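PDB 3VA7: KLLA0E08119p, which probably carboxylates urea to urea-1-carboxylate using ATP, hydrogencarbonate and a biotin cofactor, as the urea carboxylase portion of a longer enzyme that also has allophanate hydrolase activity. Local coordinates for residues 240-245 / 339-344; 248-253 / 350-355; 608-613 / 991-996; 1017-1022 / 1036-1041; 1187-1192 / 1207-1212. All coordinates share one frame; numbering follows the deposited sequence.

Interaction 1: residues 240-245 / 339-344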
# COMPACT_ATOMS: atom_id res chain seq x y z
N GLN A 240 31.39 -9.70 29.47
CA GLN A 240 31.87 -8.70 28.52
C GLN A 240 33.18 -8.19 29.06
O GLN A 240 33.25 -7.66 30.18
CB GLN A 240 30.89 -7.54 28.43
CG GLN A 240 31.43 -6.35 27.70
CD GLN A 240 31.49 -6.58 26.20
OE1 GLN A 240 30.46 -6.80 25.55
NE2 GLN A 240 32.68 -6.58 25.66
N MET A 241 34.23 -8.31 28.25
CA MET A 241 35.54 -7.91 28.70
C MET A 241 36.15 -6.89 27.76
O MET A 241 35.85 -6.85 26.56
CB MET A 241 36.39 -9.16 28.95
CG MET A 241 37.88 -9.05 28.71
SD MET A 241 38.32 -9.97 27.23
CE MET A 241 39.33 -8.67 26.52
N MET A 242 37.00 -6.04 28.31
CA MET A 242 37.78 -5.10 27.53
C MET A 242 39.29 -5.37 27.75
O MET A 242 39.74 -5.62 28.89
CB MET A 242 37.36 -3.70 27.96
CG MET A 242 37.24 -2.61 26.85
SD MET A 242 36.21 -2.78 25.35
CE MET A 242 34.79 -3.62 26.01
N GLY A 243 40.07 -5.37 26.67
CA GLY A 243 41.52 -5.53 26.76
C GLY A 243 42.25 -4.38 26.08
O GLY A 243 41.75 -3.83 25.10
N ASP A 244 43.42 -4.01 26.59
CA ASP A 244 44.05 -2.83 26.01
C ASP A 244 45.11 -3.18 24.99
O ASP A 244 45.76 -2.29 24.38
CB ASP A 244 44.62 -1.96 27.10
CG ASP A 244 45.87 -2.55 27.70
OD1 ASP A 244 46.28 -3.67 27.34
OD2 ASP A 244 46.45 -1.88 28.55
N GLY A 245 45.28 -4.47 24.76
CA GLY A 245 46.21 -4.91 23.74
C GLY A 245 47.63 -4.99 24.27
O GLY A 245 48.58 -5.19 23.50
N GLU A 339 32.88 3.57 22.07
CA GLU A 339 33.81 4.70 22.34
C GLU A 339 35.13 4.11 22.88
O GLU A 339 36.20 4.41 22.36
CB GLU A 339 33.25 5.67 23.38
CG GLU A 339 34.24 6.81 23.72
CD GLU A 339 33.73 7.80 24.77
OE1 GLU A 339 34.53 8.66 25.22
OE2 GLU A 339 32.56 7.70 25.16
N TRP A 340 35.01 3.28 23.92
CA TRP A 340 36.11 2.53 24.47
C TRP A 340 36.91 1.79 23.41
O TRP A 340 38.10 1.97 23.31
CB TRP A 340 35.59 1.57 25.51
CG TRP A 340 35.49 2.16 26.85
CD1 TRP A 340 34.81 3.32 27.21
CD2 TRP A 340 36.11 1.67 28.04
NE1 TRP A 340 34.99 3.58 28.56
CE2 TRP A 340 35.76 2.57 29.10
CE3 TRP A 340 36.93 0.56 28.33
CZ2 TRP A 340 36.20 2.38 30.42
CZ3 TRP A 340 37.34 0.34 29.62
CH2 TRP A 340 36.99 1.25 30.66
N MET A 341 36.26 0.98 22.59
CA MET A 341 36.96 0.30 21.53
C MET A 341 37.79 1.32 20.73
O MET A 341 38.98 1.11 20.48
CB MET A 341 35.97 -0.40 20.60
CG MET A 341 35.21 -1.61 21.22
SD MET A 341 34.06 -2.36 20.05
CE MET A 341 35.05 -2.81 18.65
N LEU A 342 37.18 2.42 20.33
CA LEU A 342 37.89 3.34 19.48
C LEU A 342 39.15 3.86 20.20
O LEU A 342 40.23 3.92 19.60
CB LEU A 342 36.97 4.48 19.02
CG LEU A 342 35.91 4.07 18.00
CD1 LEU A 342 34.76 5.12 17.89
CD2 LEU A 342 36.51 3.79 16.65
N ARG A 343 39.00 4.21 21.47
CA ARG A 343 40.04 4.86 22.19
C ARG A 343 41.16 3.87 22.41
O ARG A 343 42.34 4.23 22.27
CB ARG A 343 39.54 5.40 23.52
CG ARG A 343 38.61 6.63 23.47
CD ARG A 343 38.48 7.25 24.88
NE ARG A 343 39.80 7.18 25.56
CZ ARG A 343 40.07 7.53 26.83
NH1 ARG A 343 39.12 8.01 27.65
NH2 ARG A 343 41.32 7.37 27.28
N ILE A 344 40.79 2.61 22.69
CA ILE A 344 41.78 1.58 22.93
C ILE A 344 42.56 1.30 21.66
O ILE A 344 43.77 1.11 21.71
CB ILE A 344 41.16 0.24 23.43
CG1 ILE A 344 40.68 0.39 24.86
CG2 ILE A 344 42.17 -0.93 23.25
CD1 ILE A 344 39.78 -0.71 25.28
O HOH W 1 45.42 0.84 23.82
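Met242 of strand 240-244 reaches across to Trp340 and Ile344 on helix 339-344, and these apolar side chains carry most of the contact. The CG of Met242 sits at the edge of the indole, close to its plane, 3.5 Å from Trp340 CE3. From another direction Ile344 brings its CD1 to the same carbon, Met242 CG, also at 3.5 Å. The methionine chain is bent at its second and third torsions (chi2 55°), which turns SD toward the helix, 4.4 Å from Met341 CG. The second branch of Ile344 works on the backbone: CG2, anti to the isoleucine's own N, comes 3.5 Å from Gly243 O and 3.8 Å from Asp244 CA. Gly243 thus meets the helix through its carbonyl.

No direct hydrogen bond joins the segments. The polar link is a water, which donates to Ile344 O at 2.7 Å and to Asp244 O at 3.2 Å, bridging two carbonyl oxygens near the end of the strand and of the helix. Asp244 turns its carboxylate elsewhere: OD1 accepts from the backbone N of Phe246 and of Lys248, bracing the turn that follows the strand.

The segments run nearly parallel, 16° apart, with 9.3 Å between their axes. Ala299 of strand 299-307 touches Met242 and Met341, while Ile250 and Ile252 of strand 249-261 also flank Met242, so the contact is buried. A helix packed lengthwise on an antiparallel sheet in this way is consistent with the ATP-grasp fold of biotin carboxylases.

Interaction 2: residues 248-253 / 350-355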
# COMPACT_ATOMS: atom_id res chain seq x y z
N LYS A 248 46.65 -5.70 29.84
CA LYS A 248 45.56 -5.31 30.77
C LYS A 248 44.20 -5.72 30.24
O LYS A 248 43.92 -5.60 29.03
CB LYS A 248 45.59 -3.81 31.09
CG LYS A 248 46.23 -3.49 32.45
CD LYS A 248 47.33 -2.45 32.15
CE LYS A 248 47.66 -1.47 33.29
NZ LYS A 248 47.97 -0.12 32.69
N ALA A 249 43.36 -6.23 31.14
CA ALA A 249 42.02 -6.67 30.76
C ALA A 249 41.06 -6.34 31.88
O ALA A 249 41.46 -6.33 33.03
CB ALA A 249 42.01 -8.19 30.41
N ILE A 250 39.79 -6.07 31.56
CA ILE A 250 38.81 -5.68 32.60
C ILE A 250 37.44 -6.30 32.33
O ILE A 250 37.01 -6.40 31.17
CB ILE A 250 38.77 -4.16 32.76
CG1 ILE A 250 37.69 -3.73 33.73
CG2 ILE A 250 38.55 -3.47 31.40
CD1 ILE A 250 37.98 -2.34 34.29
N ALA A 251 36.77 -6.81 33.38
CA ALA A 251 35.47 -7.47 33.17
C ALA A 251 34.41 -6.41 33.45
O ALA A 251 34.40 -5.75 34.52
CB ALA A 251 35.30 -8.67 34.02
N ILE A 252 33.56 -6.19 32.46
CA ILE A 252 32.68 -5.05 32.51
C ILE A 252 31.34 -5.47 33.13
O ILE A 252 30.72 -4.66 33.82
CB ILE A 252 32.60 -4.35 31.11
CG1 ILE A 252 34.02 -3.82 30.78
CG2 ILE A 252 31.54 -3.27 31.06
CD1 ILE A 252 34.09 -2.50 30.00
N GLY A 253 30.98 -6.75 32.98
CA GLY A 253 29.77 -7.31 33.55
C GLY A 253 29.40 -8.62 32.88
O GLY A 253 30.10 -9.09 31.95
N PRO A 350 41.59 4.05 28.21
CA PRO A 350 41.25 4.41 29.61
C PRO A 350 42.26 3.75 30.53
O PRO A 350 42.67 2.63 30.28
CB PRO A 350 39.90 3.71 29.84
CG PRO A 350 39.31 3.58 28.47
CD PRO A 350 40.47 3.41 27.50
N ASP A 351 42.64 4.40 31.60
CA ASP A 351 43.57 3.75 32.53
C ASP A 351 42.87 2.64 33.39
O ASP A 351 42.18 2.94 34.36
CB ASP A 351 44.29 4.87 33.28
CG ASP A 351 44.61 4.56 34.69
OD1 ASP A 351 44.95 3.38 34.98
OD2 ASP A 351 44.54 5.54 35.49
N PHE A 352 43.05 1.37 33.00
CA PHE A 352 42.26 0.22 33.55
C PHE A 352 42.31 0.01 35.07
O PHE A 352 41.30 -0.33 35.68
CB PHE A 352 42.67 -1.11 32.91
CG PHE A 352 42.10 -1.38 31.55
CD1 PHE A 352 41.60 -0.37 30.75
CD2 PHE A 352 42.11 -2.66 31.05
CE1 PHE A 352 41.12 -0.63 29.50
CE2 PHE A 352 41.61 -2.92 29.79
CZ PHE A 352 41.11 -1.90 29.01
N ASP A 353 43.49 0.17 35.68
CA ASP A 353 43.66 -0.13 37.11
C ASP A 353 42.91 0.89 37.97
O ASP A 353 42.66 0.66 39.17
CB ASP A 353 45.13 -0.16 37.48
CG ASP A 353 45.97 -0.97 36.51
OD1 ASP A 353 45.66 -2.17 36.25
OD2 ASP A 353 46.97 -0.38 36.00
N ASN A 354 42.53 1.99 37.33
CA ASN A 354 41.88 3.09 38.01
C ASN A 354 40.45 3.33 37.52
O ASN A 354 39.86 4.38 37.77
CB ASN A 354 42.76 4.35 37.93
CG ASN A 354 44.06 4.20 38.76
OD1 ASN A 354 45.14 4.61 38.33
ND2 ASN A 354 43.94 3.57 39.94
N THR A 355 39.90 2.33 36.84
CA THR A 355 38.57 2.44 36.29
C THR A 355 37.63 1.68 37.22
O THR A 355 37.78 0.48 37.42
CB THR A 355 38.56 1.95 34.82
OG1 THR A 355 39.63 2.57 34.11
CG2 THR A 355 37.25 2.34 34.09
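Asp351 O is gripped from opposite faces of its carbonyl plane: Thr355 OG1 donates to it at 2.6 Å and Asn354 N at 3.1 Å. The two bonds tighten the short 3-10 turn at 352-353, in a loop that lies against antiparallel strand 249-253 of the biotin carboxylase part. The turn presents Phe352 to the strand. CG2 of Ile250 stands over one face of the ring, 3.7 Å from the Phe352 centroid and 21° off the normal, a CH-pi contact. This branch of Ile250 faces the ring because CG1 takes the position anti to the backbone N (chi1 175°), sending CD1 on toward Thr355. Ala249 N lies at the ring's edge, and Lys248 CB is 3.7 Å from Phe352 CD2. An alanine at Phe352 is likely to leave Ile250 CG2 without the aromatic face it rests on and to open a gap between turn and strand. Asp244 of the adjoining strand 235-244 also touches this ring. Farther out, the aliphatic chain of Lys248 crosses the Asp353 side chain at about a right angle, and a salt bridge at the solvent-exposed edge brings Lys248 NZ to 3.5 Å from Asp353 OD2.

Interaction 3: residues 608-613 / 991-996. With URE (urea), chain C.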
# COMPACT_ATOMS: atom_id res chain seq x y z
N PHE A 608 -7.57 -1.01 -0.29
CA PHE A 608 -7.65 -0.52 -1.67
C PHE A 608 -6.50 -1.11 -2.46
O PHE A 608 -5.40 -0.57 -2.44
CB PHE A 608 -7.56 1.00 -1.71
CG PHE A 608 -7.68 1.58 -3.10
CD1 PHE A 608 -8.57 1.04 -4.03
CD2 PHE A 608 -6.92 2.66 -3.48
CE1 PHE A 608 -8.65 1.60 -5.34
CE2 PHE A 608 -7.02 3.22 -4.76
CZ PHE A 608 -7.86 2.68 -5.70
N ALA A 609 -6.75 -2.23 -3.15
CA ALA A 609 -5.65 -3.08 -3.68
C ALA A 609 -4.87 -2.32 -4.74
O ALA A 609 -3.66 -2.15 -4.63
CB ALA A 609 -6.20 -4.37 -4.22
N MET A 610 -5.59 -1.73 -5.68
CA MET A 610 -4.97 -0.84 -6.66
C MET A 610 -3.89 0.08 -6.10
O MET A 610 -2.86 0.27 -6.75
CB MET A 610 -6.03 -0.01 -7.43
CG MET A 610 -5.60 0.43 -8.84
SD MET A 610 -6.69 1.76 -9.42
CE MET A 610 -5.46 2.95 -9.05
N GLY A 611 -4.14 0.65 -4.92
CA GLY A 611 -3.22 1.60 -4.29
C GLY A 611 -2.32 0.98 -3.21
O GLY A 611 -1.61 1.71 -2.49
N ASN A 612 -2.32 -0.35 -3.09
CA ASN A 612 -1.55 -1.05 -2.04
C ASN A 612 -1.74 -0.41 -0.69
O ASN A 612 -0.79 -0.21 0.05
CB ASN A 612 -0.07 -1.19 -2.41
CG ASN A 612 0.12 -2.03 -3.67
OD1 ASN A 612 0.05 -3.26 -3.62
ND2 ASN A 612 0.33 -1.38 -4.81
N MET A 613 -3.00 -0.12 -0.39
CA MET A 613 -3.37 0.69 0.74
C MET A 613 -4.32 -0.07 1.68
O MET A 613 -5.33 -0.60 1.24
CB MET A 613 -4.15 1.89 0.22
CG MET A 613 -3.35 3.08 -0.08
SD MET A 613 -4.23 4.19 -1.20
CE MET A 613 -5.56 4.86 -0.14
N ASP A 991 -8.23 12.50 -11.08
CA ASP A 991 -8.48 12.13 -12.50
C ASP A 991 -7.29 11.30 -13.04
O ASP A 991 -6.43 11.82 -13.75
CB ASP A 991 -8.55 13.40 -13.31
CG ASP A 991 -9.47 13.28 -14.50
OD1 ASP A 991 -9.69 12.13 -15.00
OD2 ASP A 991 -9.95 14.35 -14.95
N VAL A 992 -7.19 10.03 -12.67
CA VAL A 992 -8.22 9.30 -11.94
C VAL A 992 -7.41 8.58 -10.85
O VAL A 992 -6.30 8.08 -11.11
CB VAL A 992 -8.93 8.46 -13.00
CG1 VAL A 992 -8.30 7.12 -13.27
CG2 VAL A 992 -10.38 8.49 -12.94
N PHE A 993 -7.88 8.68 -9.60
CA PHE A 993 -7.28 8.01 -8.40
C PHE A 993 -6.14 8.72 -7.80
O PHE A 993 -5.34 9.33 -8.48
CB PHE A 993 -6.87 6.53 -8.64
CG PHE A 993 -8.00 5.68 -9.16
CD1 PHE A 993 -8.12 5.42 -10.52
CD2 PHE A 993 -9.01 5.21 -8.28
CE1 PHE A 993 -9.20 4.68 -11.00
CE2 PHE A 993 -10.09 4.48 -8.74
CZ PHE A 993 -10.19 4.21 -10.11
N LEU A 994 -6.03 8.51 -6.50
CA LEU A 994 -4.97 9.01 -5.64
C LEU A 994 -4.37 10.36 -6.08
O LEU A 994 -3.21 10.47 -6.41
CB LEU A 994 -3.95 7.92 -5.42
CG LEU A 994 -4.56 6.52 -5.16
CD1 LEU A 994 -3.43 5.48 -5.09
CD2 LEU A 994 -5.45 6.40 -3.95
N GLY A 995 -5.20 11.39 -6.09
CA GLY A 995 -4.72 12.74 -6.36
C GLY A 995 -4.17 13.01 -7.76
O GLY A 995 -3.49 14.06 -7.98
N SER A 996 -4.46 12.09 -8.68
CA SER A 996 -4.21 12.26 -10.07
C SER A 996 -4.85 13.54 -10.56
O SER A 996 -6.07 13.68 -10.46
CB SER A 996 -4.83 11.12 -10.86
OG SER A 996 -4.09 9.94 -10.70
C URE C . -8.48 9.42 -17.25
O URE C . -7.68 10.16 -16.62
N1 URE C . -8.11 8.28 -17.78
N2 URE C . -9.77 9.68 -17.48
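Phe993 and Leu994 reach from one loop of the carboxyltransferase domain to Phe608, Met610 and Met613 of another, joining its A/B part to its C/D part through a buried apolar contact. Phe993 opens a type I' turn that runs to Ser996, and its ring takes a Met-aromatic contact: Met610 SD stands over the centre of one face, 4.0 Å from the Phe993 centroid and only 7° off the ring normal. The thioether comes in at about a right angle to the phenylalanine side chain. Its terminal methyl, CE, also comes near the ring, but the placement of that atom is doubtful because it crowds Ala1037; the contact rests on the sulfur.

Phe608 also crosses Phe993 at about a right angle, bringing CZ to within 3.8 Å of Phe993 CD2. Leu994 lies alongside Phe608 but runs in the opposite direction; its CD2 methyl lies at the edge of the Phe608 ring, 3.6 Å from CE2. Met613 slides past the same leucine, and its SD is 3.7 Å from Leu994 CD2. Both sulfur and methyl thus share the rim of Phe608. The other leucine methyl faces Gly611, with CD1 at 4.0 Å from Gly611 CA.

A G1 bulge, in which Asn612 and Met613 both face Phe608, shapes the first loop. The second loop extends from this packing to the urea pocket, past a cis peptide bond between Asp991 and Val992. There Asp991 OD1 lies 3.2 Å from the urea O.

Interaction 4: residues 1017-1022 / 1036-1041. With BTI (5-(hexahydro-2-oxo-1H-thieno[3,4-D]imidazol-6-yl)pentanal), chain B.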
# COMPACT_ATOMS: atom_id res chain seq x y z
N ARG A 1017 -9.61 2.12 -21.33
CA ARG A 1017 -8.68 1.02 -20.99
C ARG A 1017 -9.08 0.49 -19.65
O ARG A 1017 -9.76 1.20 -18.91
CB ARG A 1017 -7.26 1.52 -20.88
CG ARG A 1017 -6.66 2.09 -22.14
CD ARG A 1017 -5.18 2.49 -21.91
NE ARG A 1017 -5.02 3.37 -20.74
CZ ARG A 1017 -5.24 4.69 -20.75
NH1 ARG A 1017 -5.62 5.35 -21.86
NH2 ARG A 1017 -5.10 5.35 -19.63
N THR A 1018 -8.63 -0.71 -19.31
CA THR A 1018 -8.80 -1.23 -17.98
C THR A 1018 -7.51 -1.13 -17.18
O THR A 1018 -7.50 -1.36 -15.95
CB THR A 1018 -9.15 -2.68 -17.99
OG1 THR A 1018 -8.17 -3.40 -18.76
CG2 THR A 1018 -10.52 -2.87 -18.61
N TYR A 1019 -6.42 -0.82 -17.89
CA TYR A 1019 -5.07 -0.84 -17.29
C TYR A 1019 -4.20 0.36 -17.78
O TYR A 1019 -4.18 0.70 -18.99
CB TYR A 1019 -4.36 -2.23 -17.47
CG TYR A 1019 -2.92 -2.08 -17.03
CD1 TYR A 1019 -2.54 -2.39 -15.70
CD2 TYR A 1019 -1.91 -1.52 -17.93
CE1 TYR A 1019 -1.22 -2.20 -15.26
CE2 TYR A 1019 -0.60 -1.30 -17.51
CZ TYR A 1019 -0.26 -1.64 -16.17
OH TYR A 1019 1.00 -1.42 -15.72
N THR A 1020 -3.50 0.99 -16.85
CA THR A 1020 -2.56 2.07 -17.19
C THR A 1020 -1.42 1.97 -16.20
O THR A 1020 -1.58 1.48 -15.06
CB THR A 1020 -3.24 3.48 -17.12
OG1 THR A 1020 -4.53 3.41 -17.74
CG2 THR A 1020 -2.35 4.60 -17.82
N ALA A 1021 -0.24 2.40 -16.63
CA ALA A 1021 0.97 2.18 -15.83
C ALA A 1021 1.09 3.38 -14.92
O ALA A 1021 0.71 4.49 -15.32
CB ALA A 1021 2.26 2.03 -16.74
N ARG A 1022 1.67 3.17 -13.74
CA ARG A 1022 1.92 4.27 -12.77
C ARG A 1022 2.83 5.36 -13.35
O ARG A 1022 3.90 5.08 -13.90
CB ARG A 1022 2.57 3.64 -11.53
CG ARG A 1022 3.12 4.55 -10.44
CD ARG A 1022 3.07 3.85 -9.11
NE ARG A 1022 4.26 4.06 -8.26
CZ ARG A 1022 5.47 3.57 -8.50
NH1 ARG A 1022 5.66 2.86 -9.59
NH2 ARG A 1022 6.48 3.78 -7.67
N ASN A 1036 -1.66 8.61 -11.10
CA ASN A 1036 -0.88 8.39 -9.86
C ASN A 1036 -0.83 6.95 -9.36
O ASN A 1036 0.00 6.63 -8.51
CB ASN A 1036 -1.30 9.32 -8.71
CG ASN A 1036 -0.89 10.74 -8.94
OD1 ASN A 1036 -0.04 11.01 -9.81
ND2 ASN A 1036 -1.48 11.69 -8.17
N ALA A 1037 -1.73 6.09 -9.86
CA ALA A 1037 -1.78 4.69 -9.39
C ALA A 1037 -1.43 3.64 -10.47
O ALA A 1037 -1.79 3.79 -11.64
CB ALA A 1037 -3.14 4.40 -8.84
N GLU A 1038 -0.78 2.56 -10.04
CA GLU A 1038 -0.41 1.47 -10.90
C GLU A 1038 -1.65 0.59 -11.19
O GLU A 1038 -2.30 0.12 -10.28
CB GLU A 1038 0.66 0.64 -10.19
CG GLU A 1038 0.99 -0.71 -10.83
CD GLU A 1038 1.49 -0.60 -12.27
OE1 GLU A 1038 1.07 -1.46 -13.06
OE2 GLU A 1038 2.26 0.34 -12.64
N GLY A 1039 -1.93 0.32 -12.47
CA GLY A 1039 -3.04 -0.56 -12.81
C GLY A 1039 -4.40 0.14 -12.78
O GLY A 1039 -5.39 -0.44 -12.34
N SER A 1040 -4.47 1.39 -13.22
CA SER A 1040 -5.77 2.05 -13.23
C SER A 1040 -6.40 2.16 -14.60
O SER A 1040 -5.70 2.39 -15.60
CB SER A 1040 -5.78 3.43 -12.51
OG SER A 1040 -4.72 4.24 -12.96
N PRO A 1041 -7.72 1.99 -14.65
CA PRO A 1041 -8.48 2.20 -15.90
C PRO A 1041 -8.17 3.62 -16.30
O PRO A 1041 -7.77 4.39 -15.46
CB PRO A 1041 -9.93 2.07 -15.44
CG PRO A 1041 -9.82 1.07 -14.24
CD PRO A 1041 -8.59 1.57 -13.53
C11 BTI B . -13.67 -0.70 -15.05
O11 BTI B . -13.04 -0.67 -16.15
C10 BTI B . -14.24 0.55 -14.31
C9 BTI B . -13.84 1.83 -15.05
C8 BTI B . -14.58 3.09 -14.62
C7 BTI B . -14.56 4.24 -15.66
C2 BTI B . -13.19 4.58 -16.21
S1 BTI B . -12.04 5.08 -14.96
C6 BTI B . -11.03 5.99 -16.07
C5 BTI B . -11.89 6.43 -17.24
N3 BTI B . -12.20 7.79 -16.89
C3 BTI B . -13.46 7.92 -16.57
O3 BTI B . -14.02 9.07 -16.26
N2 BTI B . -14.11 6.78 -16.64
C4 BTI B . -13.26 5.74 -17.20
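Two loops of the carboxyltransferase C/D part, joined through the hairpin of strands 1024-1028 and 1031-1034, pair beside the biotin pocket to which Pro1041 belongs. Thr1020 OG1 ties them together. It donates to Ser1040 O at 2.6 Å, and the donor lies nearly in line with the carbonyl bond. The same hydroxyl accepts two bonds from Arg1017, NE at 3.0 Å and NH2 at 2.8 Å, side-on and in the guanidinium plane; Tyr1044 O and Tyr1035 OH hold that group as well. Replacing Thr1020 with a valine would probably leave Ser1040 O without this donor and take from Arg1017 NE and NH2 the acceptor they share. The backbone adds a bond from Gly1039 N to Thr1020 O at 2.9 Å.

Glu1038 provides a second tie. Its chain bends at the second torsion (chi2 60°), bringing the carboxylate back to the other loop. Tyr1019 OH donates to the syn lone pair of Glu1038 OE1 at 2.7 Å, the ring and carboxylate planes being 49° apart. Arg1022 N donates to Glu1038 OE2 from above the carboxylate plane, at 3.1 Å and nearly straight (169°). Between these ties Gly1039 CA packs 3.5 Å from Tyr1019 CD1. At the pocket end Pro1041 CB is 3.7 Å from the biotinyl S1.

Around the pair, Tyr1019 and Ala1021 lean on Cys942 of helix 937-949, and Arg1017 touches Tyr946 of the same helix. Arg1022 forms a salt bridge with Asp1094 in helix 1083-1094, while Thr1018 OG1 bonds to Glu1199 of strand 1194-1200, part of the biotin-carrying domain.

Interaction 5: residues 1187-1192 / 1207-1212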
# COMPACT_ATOMS: atom_id res chain seq x y z
N ASP A 1187 5.25 -27.77 -26.51
CA ASP A 1187 6.23 -27.31 -25.55
C ASP A 1187 6.13 -28.21 -24.36
O ASP A 1187 5.05 -28.71 -24.05
CB ASP A 1187 5.94 -25.89 -25.10
CG ASP A 1187 6.49 -24.85 -26.05
OD1 ASP A 1187 7.11 -25.22 -27.08
OD2 ASP A 1187 6.28 -23.65 -25.75
N HIS A 1188 7.25 -28.42 -23.68
CA HIS A 1188 7.18 -29.09 -22.39
C HIS A 1188 6.82 -28.04 -21.36
O HIS A 1188 7.40 -26.95 -21.34
CB HIS A 1188 8.50 -29.75 -22.02
CG HIS A 1188 8.59 -30.16 -20.58
ND1 HIS A 1188 7.92 -31.26 -20.07
CD2 HIS A 1188 9.27 -29.61 -19.54
CE1 HIS A 1188 8.20 -31.37 -18.78
NE2 HIS A 1188 9.00 -30.38 -18.43
N VAL A 1189 5.88 -28.37 -20.49
CA VAL A 1189 5.55 -27.50 -19.37
C VAL A 1189 5.70 -28.24 -18.06
O VAL A 1189 5.48 -29.44 -18.00
CB VAL A 1189 4.14 -26.89 -19.51
CG1 VAL A 1189 4.16 -25.84 -20.60
CG2 VAL A 1189 3.10 -27.95 -19.81
N GLU A 1190 6.12 -27.53 -17.02
CA GLU A 1190 6.12 -28.08 -15.67
C GLU A 1190 4.76 -27.87 -15.02
O GLU A 1190 3.87 -27.24 -15.61
CB GLU A 1190 7.24 -27.46 -14.82
CG GLU A 1190 8.58 -28.23 -14.84
CD GLU A 1190 8.39 -29.74 -14.55
OE1 GLU A 1190 7.65 -30.10 -13.59
OE2 GLU A 1190 8.96 -30.56 -15.31
N ALA A 1191 4.59 -28.41 -13.81
CA ALA A 1191 3.47 -28.03 -12.96
C ALA A 1191 3.62 -26.53 -12.63
O ALA A 1191 4.67 -26.10 -12.13
CB ALA A 1191 3.43 -28.87 -11.70
N GLY A 1192 2.59 -25.74 -12.94
CA GLY A 1192 2.60 -24.33 -12.55
C GLY A 1192 2.77 -23.43 -13.74
O GLY A 1192 2.04 -22.44 -13.88
N VAL A 1207 -4.01 -19.03 -17.25
CA VAL A 1207 -4.43 -20.40 -16.94
C VAL A 1207 -3.21 -21.31 -17.13
O VAL A 1207 -2.59 -21.29 -18.17
CB VAL A 1207 -5.73 -20.86 -17.72
CG1 VAL A 1207 -5.63 -20.53 -19.18
CG2 VAL A 1207 -6.03 -22.35 -17.51
N GLY A 1208 -2.85 -22.06 -16.11
CA GLY A 1208 -1.63 -22.85 -16.15
C GLY A 1208 -1.75 -24.36 -15.98
O GLY A 1208 -2.73 -24.87 -15.46
N ALA A 1209 -0.71 -25.04 -16.44
CA ALA A 1209 -0.56 -26.47 -16.31
C ALA A 1209 -0.59 -26.98 -14.86
O ALA A 1209 0.19 -26.51 -13.98
CB ALA A 1209 0.74 -26.89 -16.98
N THR A 1210 -1.48 -27.98 -14.65
CA THR A 1210 -1.65 -28.72 -13.37
C THR A 1210 -0.44 -29.55 -13.05
O THR A 1210 0.22 -29.31 -12.03
CB THR A 1210 -2.85 -29.66 -13.43
OG1 THR A 1210 -4.05 -28.91 -13.66
CG2 THR A 1210 -2.97 -30.52 -12.11
N LYS A 1211 -0.17 -30.53 -13.93
CA LYS A 1211 1.06 -31.36 -13.88
C LYS A 1211 1.88 -31.20 -15.17
O LYS A 1211 1.32 -30.80 -16.21
CB LYS A 1211 0.72 -32.85 -13.63
CG LYS A 1211 1.90 -33.70 -13.05
CD LYS A 1211 2.59 -34.59 -14.13
CE LYS A 1211 3.81 -35.32 -13.56
NZ LYS A 1211 3.45 -36.15 -12.36
N SER A 1212 3.18 -31.50 -15.08
CA SER A 1212 4.13 -31.48 -16.23
C SER A 1212 3.70 -32.32 -17.46
O SER A 1212 2.88 -33.22 -17.32
CB SER A 1212 5.57 -31.79 -15.77
OG SER A 1212 5.65 -32.93 -14.92
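The biotinyl domain, built from two four-stranded antiparallel sheets, is joined here at the ends of its strands: segment 1187-1192 leads into strand 1194-1200 and segment 1207-1212 leaves strand 1203-1208. These two strands meet at the turn carrying Lys1202, in the biotin pocket; the contact sits at their opposite ends. A single direct hydrogen bond spans it, from Gly1192 N to Ala1209 O, 2.7 Å long and close to straight (164°).

Ala1209 is also the main apolar partner. Its methyl faces the first segment, 3.8 Å from Val1189 CG2 and 3.4 Å from Glu1190 O. With CG1 of Val1189 anti to the carbonyl carbon (chi1 -72°), CG2 falls between the backbone N and the carbonyl carbon and faces the alanine. The Ala1191 methyl in turn lies 3.3 Å from Thr1210 O.

The solvent-facing part is polar. His1188 NE2 donates to Glu1190 OE2 at 3.1 Å; the carboxylate oxygen lies close to the imidazole plane but is met from above its own. With this His-carboxylate bond made, the bent glutamate chain brings its carboxylate alongside Ser1212, whose CB is 3.5 Å from Glu1190 OE1. A CA-H...O contact joins Ser1212 CA to Val1189 O.

Backbone bonds extend the tie both ways: Val1189 pairs with Gly1213 of strand 1213-1218 in one sheet, and Ala1209 pairs with Asp1193, just before strand 1194-1200 of the other, while Thr1210 rests on strand 1168-1171.

Overall arrangement
Interactions 1 and 2 cross along the chain: adjacent strands 235-244 and 249-261 come first, then helix 337-345 and its following loop return to them in the same order. The two contacts touch, closing loops of 93 and 96 residues within the biotin carboxylase part. Interaction 3, about 54 Å from interaction 1 between centres, closes the longest loop, 377 residues, and ties the two parts of the carboxyltransferase domain. Interaction 4 follows in series as a short closure beside it; Asn1036 bonds to Leu994 and Ser996, linking both. Interaction 5 closes a similarly short loop in the biotinyl domain, about 30 Å from interaction 4 between centres. None nests inside another.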